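Local coordinates for protein ubiquitin-like-specific protease 2 (Saccharomyces cerevisiae, PDB 5LNB) that cleaves SUMO from modified proteins as a cysteine protease of the peptidase C48 family, this chain carrying its catalytic domain, at residues F40-V49 against R265-K273; H77-K86 against V98-D106. One frame throughout, in Å; residues are numbered along the deposited sequence.

Interaction 1: residues F40-V49 against R265-K273; sequences FKCLFNKDWV and RKNLRHTLK
Phe40 brings the edge of its ring to helix 264-285, CE1 lying 3.8 Å from Arg269 O in the plane of the ring while CD1 meets the CB and CD1 of Leu272. With CG anti to the backbone N (chi1 173°), the ring reaches the helix although its CB does not point there; its stack on Phe19 gives this large apolar side chain a second partner. Leu43 is wedged among three helix side chains: CD1 meets Leu272 CD1 at 3.7 Å, CD2 touches Leu268 CD1, and CB lies close against the CG of Arg269. Its backbone O takes a nearly straight bond of 3.0 Å from Arg269 NH1 (167° at the hydrogen), lying in the guanidinium plane. Bent at chi3, the Arg269 chain lays CD over the centre of the Phe44 ring, 3.7 Å from its centroid, and the guanidinium stacks on the same ring with the planes 12° apart, an off-centre cation-pi contact. Arginine suits the place because its flat cation can cover an aromatic face and still donate at its edge. Past Phe44 the loop folds round Arg265: Lys46 CA sits over one guanidinium face, and NH1 and NH2 both grip Asp47 O, at 2.8 Å and 3.0 Å, both bonds bent. The NH1 bond falls on a lone pair in the carbonyl plane. NH2 also makes a salt bridge to Asp214. Leu272 continues onto Ile53, Phe56 and Phe57 of helix 51-67. Two arginines one helical turn apart thus hold main-chain carbonyls of the loop leading into helix 51-67 of the Ulp1-type cysteine protease domain.

Interaction 2: residues H77-K86 against V98-D106; sequences HLMSSFFYTK and VKKWVNNTD
The indole of Trp101 lies against helix 82-87, with Phe83 CA over one face, 4.1 Å from the centroid of the six-membered ring in a CH-pi contact. Phe83 also turns its ring edge to the indole face, its centroid 5.2 Å from that of the five-membered ring and the planes at 65°, an edge-to-face (T-shaped) pair. In the plane of the indole, Ser80 OG stands at the edge 3.7 Å from CZ2, and Phe82 CB approaches CH2. Met79 SD comes obliquely to the five-membered ring as a Met-aromatic contact, while its CE lies over the centre of one face of the Phe83 ring. With CG anti to the backbone N of Phe83 (chi1 169°), its CE1 reaches Val98 CB at 3.9 Å and Val102 CG1 at 4.0 Å, two branched side chains that give the ring compact apolar neighbours. Lys86 lays its aliphatic CB and CG along Val98 CG1 and the benzene part of Trp101. Ser80 is small enough for the indole edge, and its OG caps the turn leading into the helix by accepting from Phe82 N at 3.2 Å; an alanine here would probably leave that amide without its capping acceptor and the indole edge without its polar neighbour. No hydrogen bond crosses between the segments. At the far end, Thr105 CG2 touches His77 NE2, while Thr105 OG1 is hydrogen-bonded to Tyr185 OH of helix 172-190. That helix backs the cluster, Phe181 meeting Phe83, Val98 and Val102, while strand 76-78 pairs through His77 with strand 112-119 at the edge of the central sheet.

Overall arrangement
From the N terminus, the chain first enters residues 40-49, from the end of helix 37-40 to just before helix 51-67, and the loop begun there closes only at helix 264-285, 216 residues on, in interaction 1. Within that long loop lies interaction 2, a local closure with 11 residues between its segments, among them most of helix 94-98. The two are thus nested and do not cross. Interaction 1 ties the N-terminal part of the chain to a late helix; interaction 2 ties the edge strand 76-78 and helix 82-87 to the loop before strand 112-119. Their centres are 27 Å apart and their nearest atoms about 8 Å, without touching. Helix 51-67 adjoins both, packing against Leu272 in one and Leu78 in the other.

Interaction 1: residues F40-V49 against R265-K273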
loop_
_atom_site.group_PDB
_atom_site.type_symbol
_atom_site.label_atom_id
_atom_site.label_comp_id
_atom_site.label_asym_id
_atom_site.label_seq_id
_atom_site.Cartn_x
_atom_site.Cartn_y
_atom_site.Cartn_z
ATOM N N PHE A 40 10.143 14.803 1.234
ATOM C CA PHE A 40 10.134 14.791 2.691
ATOM C C PHE A 40 9.262 15.908 3.266
ATOM O O PHE A 40 8.644 15.735 4.324
ATOM C CB PHE A 40 11.590 14.897 3.171
ATOM C CG PHE A 40 11.757 15.056 4.655
ATOM C CD1 PHE A 40 11.690 13.956 5.498
ATOM C CD2 PHE A 40 12.027 16.299 5.203
ATOM C CE1 PHE A 40 11.859 14.101 6.867
ATOM C CE2 PHE A 40 12.199 16.447 6.564
ATOM C CZ PHE A 40 12.118 15.347 7.397
ATOM N N LYS A 41 9.179 17.051 2.585
ATOM C CA LYS A 41 8.526 18.209 3.186
ATOM C C LYS A 41 7.010 18.061 3.262
ATOM O O LYS A 41 6.366 18.823 3.994
ATOM C CB LYS A 41 8.879 19.476 2.410
ATOM C CG LYS A 41 8.047 19.674 1.162
ATOM C CD LYS A 41 8.624 20.780 0.310
ATOM C CE LYS A 41 7.794 20.998 -0.937
ATOM N NZ LYS A 41 8.412 22.028 -1.818
ATOM N N CYS A 42 6.420 17.112 2.530
ATOM C CA CYS A 42 4.978 16.923 2.626
ATOM C C CYS A 42 4.565 16.346 3.971
ATOM O O CYS A 42 3.383 16.419 4.320
ATOM C CB CYS A 42 4.473 16.034 1.486
ATOM S SG CYS A 42 4.861 14.283 1.655
ATOM N N LEU A 43 5.509 15.798 4.740
ATOM C CA LEU A 43 5.244 15.283 6.080
ATOM C C LEU A 43 5.223 16.384 7.144
ATOM O O LEU A 43 5.328 16.096 8.344
ATOM C CB LEU A 43 6.276 14.208 6.445
ATOM C CG LEU A 43 6.281 12.948 5.561
ATOM C CD1 LEU A 43 7.497 12.062 5.842
ATOM C CD2 LEU A 43 4.993 12.144 5.723
ATOM N N PHE A 44 5.097 17.638 6.742
ATOM C CA PHE A 44 4.876 18.722 7.685
ATOM C C PHE A 44 3.420 19.169 7.630
ATOM O O PHE A 44 2.721 18.968 6.633
ATOM C CB PHE A 44 5.812 19.896 7.395
ATOM C CG PHE A 44 7.242 19.637 7.780
ATOM C CD1 PHE A 44 7.683 19.894 9.071
ATOM C CD2 PHE A 44 8.141 19.130 6.860
ATOM C CE1 PHE A 44 9.002 19.658 9.432
ATOM C CE2 PHE A 44 9.456 18.887 7.215
ATOM C CZ PHE A 44 9.887 19.154 8.501
ATOM N N ASN A 45 2.962 19.759 8.735
ATOM C CA ASN A 45 1.584 20.224 8.849
ATOM C C ASN A 45 0.608 19.114 8.474
ATOM O O ASN A 45 0.571 18.064 9.124
ATOM C CB ASN A 45 1.357 21.453 7.965
ATOM C CG ASN A 45 2.342 22.580 8.260
ATOM O OD1 ASN A 45 2.497 23.015 9.407
ATOM N ND2 ASN A 45 3.023 23.052 7.218
ATOM N N LYS A 46 -0.176 19.339 7.421
ATOM C CA LYS A 46 -1.106 18.348 6.896
ATOM C C LYS A 46 -1.070 18.360 5.379
ATOM O O LYS A 46 -2.111 18.316 4.715
ATOM C CB LYS A 46 -2.532 18.593 7.402
ATOM C CG LYS A 46 -2.683 18.446 8.903
ATOM C CD LYS A 46 -3.979 19.004 9.385
ATOM C CE LYS A 46 -4.008 19.033 10.905
ATOM N NZ LYS A 46 -5.307 19.552 11.402
ATOM N N ASP A 47 0.128 18.441 4.808
ATOM C CA ASP A 47 0.251 18.477 3.360
ATOM C C ASP A 47 -0.155 17.143 2.752
ATOM O O ASP A 47 -0.039 16.085 3.380
ATOM C CB ASP A 47 1.683 18.816 2.949
ATOM C CG ASP A 47 2.023 20.285 3.152
ATOM O OD1 ASP A 47 1.197 21.034 3.711
ATOM O OD2 ASP A 47 3.126 20.687 2.739
ATOM N N TRP A 48 -0.652 17.206 1.518
ATOM C CA TRP A 48 -0.909 15.998 0.743
ATOM C C TRP A 48 0.350 15.139 0.677
ATOM O O TRP A 48 1.446 15.644 0.447
ATOM C CB TRP A 48 -1.387 16.361 -0.667
ATOM C CG TRP A 48 -1.593 15.154 -1.542
ATOM C CD1 TRP A 48 -2.569 14.201 -1.419
ATOM C CD2 TRP A 48 -0.791 14.760 -2.660
ATOM N NE1 TRP A 48 -2.430 13.249 -2.400
ATOM C CE2 TRP A 48 -1.342 13.566 -3.172
ATOM C CE3 TRP A 48 0.337 15.305 -3.284
ATOM C CZ2 TRP A 48 -0.800 12.908 -4.269
ATOM C CZ3 TRP A 48 0.870 14.649 -4.376
ATOM C CH2 TRP A 48 0.303 13.465 -4.856
ATOM N N VAL A 49 0.192 13.844 0.915
ATOM C CA VAL A 49 1.319 12.917 0.890
ATOM C C VAL A 49 1.570 12.505 -0.558
ATOM O O VAL A 49 0.695 11.922 -1.202
ATOM C CB VAL A 49 1.041 11.694 1.775
ATOM C CG1 VAL A 49 2.150 10.690 1.636
ATOM C CG2 VAL A 49 0.891 12.112 3.232
ATOM N N ARG A 265 2.183 11.456 11.347
ATOM C CA ARG A 265 2.986 12.256 10.429
ATOM C C ARG A 265 4.363 12.554 11.012
ATOM O O ARG A 265 5.386 12.412 10.335
ATOM C CB ARG A 265 2.244 13.550 10.128
ATOM C CG ARG A 265 2.331 14.009 8.716
ATOM C CD ARG A 265 1.482 15.239 8.572
ATOM N NE ARG A 265 0.264 14.968 7.830
ATOM C CZ ARG A 265 0.179 15.053 6.510
ATOM N NH1 ARG A 265 1.252 15.397 5.814
ATOM N NH2 ARG A 265 -0.970 14.799 5.893
ATOM N N LYS A 266 4.404 12.989 12.269
ATOM C CA LYS A 266 5.684 13.317 12.881
ATOM C C LYS A 266 6.563 12.079 12.996
ATOM O O LYS A 266 7.781 12.152 12.790
ATOM C CB LYS A 266 5.463 13.965 14.249
ATOM C CG LYS A 266 6.715 14.043 15.093
ATOM C CD LYS A 266 6.486 14.760 16.407
ATOM C CE LYS A 266 7.814 15.300 16.963
ATOM N NZ LYS A 266 7.627 16.353 18.017
ATOM N N ASN A 267 5.961 10.925 13.297
ATOM C CA ASN A 267 6.769 9.723 13.471
ATOM C C ASN A 267 7.343 9.253 12.139
ATOM O O ASN A 267 8.483 8.772 12.084
ATOM C CB ASN A 267 5.949 8.634 14.156
ATOM C CG ASN A 267 5.723 8.933 15.638
ATOM O OD1 ASN A 267 6.660 9.279 16.357
ATOM N ND2 ASN A 267 4.474 8.827 16.090
ATOM N N LEU A 268 6.586 9.419 11.050
ATOM C CA LEU A 268 7.133 9.131 9.728
ATOM C C LEU A 268 8.314 10.046 9.409
ATOM O O LEU A 268 9.314 9.595 8.840
ATOM C CB LEU A 268 6.041 9.257 8.665
ATOM C CG LEU A 268 4.847 8.291 8.741
ATOM C CD1 LEU A 268 3.805 8.709 7.724
ATOM C CD2 LEU A 268 5.275 6.829 8.504
ATOM N N ARG A 269 8.230 11.328 9.786
ATOM C CA ARG A 269 9.355 12.239 9.572
ATOM C C ARG A 269 10.574 11.783 10.353
ATOM O O ARG A 269 11.689 11.752 9.824
ATOM C CB ARG A 269 9.000 13.667 9.979
ATOM C CG ARG A 269 8.067 14.396 9.064
ATOM C CD ARG A 269 8.260 15.910 9.212
ATOM N NE ARG A 269 8.519 16.340 10.589
ATOM C CZ ARG A 269 7.577 16.668 11.471
ATOM N NH1 ARG A 269 6.299 16.600 11.136
ATOM N NH2 ARG A 269 7.914 17.062 12.693
ATOM N N HIS A 270 10.377 11.430 11.625
ATOM C CA HIS A 270 11.485 10.940 12.435
ATOM C C HIS A 270 12.115 9.696 11.820
ATOM O O HIS A 270 13.339 9.533 11.858
ATOM C CB HIS A 270 11.014 10.655 13.862
ATOM C CG HIS A 270 12.135 10.367 14.818
ATOM N ND1 HIS A 270 12.340 9.123 15.377
ATOM C CD2 HIS A 270 13.121 11.162 15.299
ATOM C CE1 HIS A 270 13.398 9.167 16.169
ATOM N NE2 HIS A 270 13.890 10.393 16.139
ATOM N N THR A 271 11.300 8.802 11.258
ATOM C CA THR A 271 11.856 7.600 10.645
ATOM C C THR A 271 12.724 7.952 9.442
ATOM O O THR A 271 13.870 7.497 9.333
ATOM C CB THR A 271 10.739 6.644 10.228
ATOM O OG1 THR A 271 10.012 6.213 11.387
ATOM C CG2 THR A 271 11.321 5.435 9.504
ATOM N N LEU A 272 12.188 8.755 8.521
ATOM C CA LEU A 272 12.954 9.156 7.349
ATOM C C LEU A 272 14.205 9.923 7.758
ATOM O O LEU A 272 15.322 9.588 7.344
ATOM C CB LEU A 272 12.077 9.999 6.424
ATOM C CG LEU A 272 11.239 9.234 5.412
ATOM C CD1 LEU A 272 10.437 10.206 4.551
ATOM C CD2 LEU A 272 12.156 8.362 4.543
ATOM N N LYS A 273 14.030 10.958 8.582
ATOM C CA LYS A 273 15.162 11.740 9.059
ATOM C C LYS A 273 16.257 10.833 9.605
ATOM O O LYS A 273 17.441 11.020 9.317
ATOM C CB LYS A 273 14.692 12.733 10.125
ATOM C CG LYS A 273 15.756 13.753 10.508
ATOM C CD LYS A 273 16.220 14.512 9.269
ATOM C CE LYS A 273 17.578 15.157 9.465
ATOM N NZ LYS A 273 18.071 15.708 8.176
#

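Interaction 2: residues H77-K86 against V98-D106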
loop_
_atom_site.group_PDB
_atom_site.type_symbol
_atom_site.label_atom_id
_atom_site.label_comp_id
_atom_site.label_asym_id
_atom_site.label_seq_id
_atom_site.Cartn_x
_atom_site.Cartn_y
_atom_site.Cartn_z
ATOM N N HIS A 77 2.674 -9.201 -3.227
ATOM C CA HIS A 77 3.076 -8.352 -4.344
ATOM C C HIS A 77 2.579 -6.932 -4.094
ATOM O O HIS A 77 1.372 -6.709 -3.943
ATOM C CB HIS A 77 2.533 -8.871 -5.670
ATOM C CG HIS A 77 3.170 -8.229 -6.864
ATOM N ND1 HIS A 77 2.803 -6.984 -7.326
ATOM C CD2 HIS A 77 4.166 -8.652 -7.675
ATOM C CE1 HIS A 77 3.538 -6.674 -8.379
ATOM N NE2 HIS A 77 4.374 -7.668 -8.610
ATOM N N LEU A 78 3.511 -5.978 -4.057
ATOM C CA LEU A 78 3.203 -4.576 -3.799
ATOM C C LEU A 78 3.227 -3.818 -5.117
ATOM O O LEU A 78 4.260 -3.759 -5.785
ATOM C CB LEU A 78 4.198 -3.955 -2.816
ATOM C CG LEU A 78 4.120 -2.435 -2.646
ATOM C CD1 LEU A 78 2.751 -1.987 -2.106
ATOM C CD2 LEU A 78 5.221 -1.911 -1.738
ATOM N N MET A 79 2.090 -3.256 -5.497
ATOM C CA MET A 79 2.039 -2.361 -6.639
ATOM C C MET A 79 2.426 -0.958 -6.201
ATOM O O MET A 79 2.040 -0.501 -5.119
ATOM C CB MET A 79 0.638 -2.338 -7.242
ATOM C CG MET A 79 0.198 -3.652 -7.855
ATOM S SD MET A 79 1.196 -4.038 -9.293
ATOM C CE MET A 79 0.193 -5.329 -10.019
ATOM N N SER A 80 3.196 -0.271 -7.035
ATOM C CA SER A 80 3.362 1.153 -6.800
ATOM C C SER A 80 2.043 1.877 -7.069
ATOM O O SER A 80 1.165 1.377 -7.788
ATOM C CB SER A 80 4.467 1.726 -7.683
ATOM O OG SER A 80 3.936 2.211 -8.899
ATOM N N SER A 81 1.903 3.071 -6.478
ATOM C CA SER A 81 0.676 3.842 -6.660
ATOM C C SER A 81 0.391 4.154 -8.125
ATOM O O SER A 81 -0.770 4.368 -8.487
ATOM C CB SER A 81 0.748 5.147 -5.874
ATOM O OG SER A 81 1.795 5.964 -6.357
ATOM N N PHE A 82 1.413 4.184 -8.978
ATOM C CA PHE A 82 1.174 4.499 -10.381
ATOM C C PHE A 82 0.489 3.376 -11.147
ATOM O O PHE A 82 -0.037 3.643 -12.230
ATOM C CB PHE A 82 2.485 4.879 -11.068
ATOM C CG PHE A 82 3.079 6.151 -10.543
ATOM C CD1 PHE A 82 3.974 6.126 -9.485
ATOM C CD2 PHE A 82 2.719 7.377 -11.085
ATOM C CE1 PHE A 82 4.522 7.292 -8.995
ATOM C CE2 PHE A 82 3.265 8.553 -10.595
ATOM C CZ PHE A 82 4.166 8.509 -9.549
ATOM N N PHE A 83 0.440 2.151 -10.608
ATOM C CA PHE A 83 -0.249 1.069 -11.305
ATOM C C PHE A 83 -1.719 1.407 -11.552
ATOM O O PHE A 83 -2.197 1.376 -12.695
ATOM C CB PHE A 83 -0.122 -0.240 -10.520
ATOM C CG PHE A 83 -1.017 -1.337 -11.032
ATOM C CD1 PHE A 83 -0.673 -2.059 -12.159
ATOM C CD2 PHE A 83 -2.209 -1.635 -10.394
ATOM C CE1 PHE A 83 -1.496 -3.074 -12.631
ATOM C CE2 PHE A 83 -3.042 -2.641 -10.867
ATOM C CZ PHE A 83 -2.682 -3.360 -11.983
ATOM N N TYR A 84 -2.467 1.716 -10.484
ATOM C CA TYR A 84 -3.896 1.965 -10.665
ATOM C C TYR A 84 -4.122 3.130 -11.610
ATOM O O TYR A 84 -4.981 3.066 -12.497
ATOM C CB TYR A 84 -4.580 2.227 -9.322
ATOM C CG TYR A 84 -6.068 2.455 -9.440
ATOM C CD1 TYR A 84 -6.581 3.738 -9.615
ATOM C CD2 TYR A 84 -6.960 1.398 -9.355
ATOM C CE1 TYR A 84 -7.940 3.962 -9.713
ATOM C CE2 TYR A 84 -8.319 1.603 -9.453
ATOM C CZ TYR A 84 -8.807 2.883 -9.632
ATOM O OH TYR A 84 -10.160 3.097 -9.737
ATOM N N THR A 85 -3.347 4.199 -11.449
ATOM C CA THR A 85 -3.478 5.343 -12.345
ATOM C C THR A 85 -3.256 4.936 -13.797
ATOM O O THR A 85 -3.972 5.389 -14.699
ATOM C CB THR A 85 -2.493 6.425 -11.923
ATOM O OG1 THR A 85 -2.789 6.819 -10.576
ATOM C CG2 THR A 85 -2.576 7.637 -12.860
ATOM N N LYS A 86 -2.265 4.078 -14.047
ATOM C CA LYS A 86 -2.057 3.598 -15.407
ATOM C C LYS A 86 -3.240 2.750 -15.853
ATOM O O LYS A 86 -3.740 2.908 -16.973
ATOM C CB LYS A 86 -0.753 2.803 -15.490
ATOM C CG LYS A 86 -0.344 2.382 -16.902
ATOM C CD LYS A 86 0.074 3.583 -17.745
ATOM C CE LYS A 86 0.657 3.143 -19.078
ATOM N NZ LYS A 86 0.588 4.240 -20.068
ATOM N N VAL A 98 -1.847 -1.763 -18.797
ATOM C CA VAL A 98 -0.851 -2.255 -17.853
ATOM C C VAL A 98 -0.267 -3.601 -18.273
ATOM O O VAL A 98 0.402 -4.251 -17.467
ATOM C CB VAL A 98 -1.426 -2.340 -16.428
ATOM C CG1 VAL A 98 -1.723 -0.955 -15.888
ATOM C CG2 VAL A 98 -2.684 -3.211 -16.399
ATOM N N LYS A 99 -0.488 -4.038 -19.516
ATOM C CA LYS A 99 0.031 -5.341 -19.933
ATOM C C LYS A 99 1.550 -5.403 -19.807
ATOM O O LYS A 99 2.100 -6.369 -19.267
ATOM C CB LYS A 99 -0.398 -5.664 -21.363
ATOM C CG LYS A 99 0.059 -7.050 -21.811
ATOM C CD LYS A 99 -0.716 -7.543 -23.011
ATOM C CE LYS A 99 -0.182 -8.894 -23.507
ATOM N NZ LYS A 99 -0.190 -9.936 -22.431
ATOM N N LYS A 100 2.254 -4.387 -20.305
ATOM C CA LYS A 100 3.705 -4.381 -20.140
ATOM C C LYS A 100 4.082 -4.257 -18.671
ATOM O O LYS A 100 5.053 -4.871 -18.216
ATOM C CB LYS A 100 4.326 -3.248 -20.955
ATOM C CG LYS A 100 5.829 -3.129 -20.791
ATOM C CD LYS A 100 6.384 -1.911 -21.518
ATOM C CE LYS A 100 5.992 -1.911 -22.989
ATOM N NZ LYS A 100 6.877 -1.013 -23.793
ATOM N N TRP A 101 3.308 -3.475 -17.917
ATOM C CA TRP A 101 3.529 -3.318 -16.485
ATOM C C TRP A 101 3.606 -4.661 -15.764
ATOM O O TRP A 101 4.442 -4.845 -14.879
ATOM C CB TRP A 101 2.398 -2.483 -15.891
ATOM C CG TRP A 101 2.691 -1.908 -14.545
ATOM C CD1 TRP A 101 2.822 -2.582 -13.360
ATOM C CD2 TRP A 101 2.857 -0.524 -14.238
ATOM N NE1 TRP A 101 3.078 -1.696 -12.338
ATOM C CE2 TRP A 101 3.100 -0.427 -12.852
ATOM C CE3 TRP A 101 2.822 0.647 -15.002
ATOM C CZ2 TRP A 101 3.318 0.794 -12.219
ATOM C CZ3 TRP A 101 3.044 1.864 -14.365
ATOM C CH2 TRP A 101 3.289 1.925 -12.992
ATOM N N VAL A 102 2.716 -5.598 -16.105
ATOM C CA VAL A 102 2.593 -6.858 -15.377
ATOM C C VAL A 102 3.289 -8.011 -16.092
ATOM O O VAL A 102 3.059 -9.174 -15.743
ATOM C CB VAL A 102 1.120 -7.210 -15.116
ATOM C CG1 VAL A 102 0.440 -6.085 -14.354
ATOM C CG2 VAL A 102 0.404 -7.520 -16.437
ATOM N N ASN A 103 4.119 -7.723 -17.093
ATOM C CA ASN A 103 4.900 -8.775 -17.727
ATOM C C ASN A 103 5.797 -9.455 -16.699
ATOM O O ASN A 103 6.414 -8.802 -15.855
ATOM C CB ASN A 103 5.740 -8.205 -18.872
ATOM C CG ASN A 103 6.498 -9.290 -19.639
ATOM O OD1 ASN A 103 7.727 -9.381 -19.565
ATOM N ND2 ASN A 103 5.759 -10.127 -20.365
ATOM N N ASN A 104 5.863 -10.781 -16.769
ATOM C CA ASN A 104 6.701 -11.573 -15.871
ATOM C C ASN A 104 6.325 -11.372 -14.409
ATOM O O ASN A 104 7.185 -11.398 -13.528
ATOM C CB ASN A 104 8.184 -11.279 -16.094
ATOM C CG ASN A 104 8.744 -12.038 -17.293
ATOM O OD1 ASN A 104 8.104 -12.965 -17.807
ATOM N ND2 ASN A 104 9.938 -11.654 -17.742
ATOM N N THR A 105 5.038 -11.182 -14.149
ATOM C CA THR A 105 4.464 -11.263 -12.813
ATOM C C THR A 105 3.671 -12.555 -12.679
ATOM O O THR A 105 3.351 -13.229 -13.666
ATOM C CB THR A 105 3.530 -10.085 -12.524
ATOM O OG1 THR A 105 2.452 -10.113 -13.470
ATOM C CG2 THR A 105 4.282 -8.750 -12.596
ATOM N N ASP A 106 3.323 -12.878 -11.442
ATOM C CA ASP A 106 2.592 -14.096 -11.148
ATOM C C ASP A 106 1.660 -13.801 -9.976
ATOM O O ASP A 106 1.783 -14.365 -8.892
ATOM C CB ASP A 106 3.567 -15.235 -10.853
ATOM C CG ASP A 106 2.873 -16.560 -10.629
ATOM O OD1 ASP A 106 1.679 -16.685 -10.976
ATOM O OD2 ASP A 106 3.535 -17.485 -10.107
#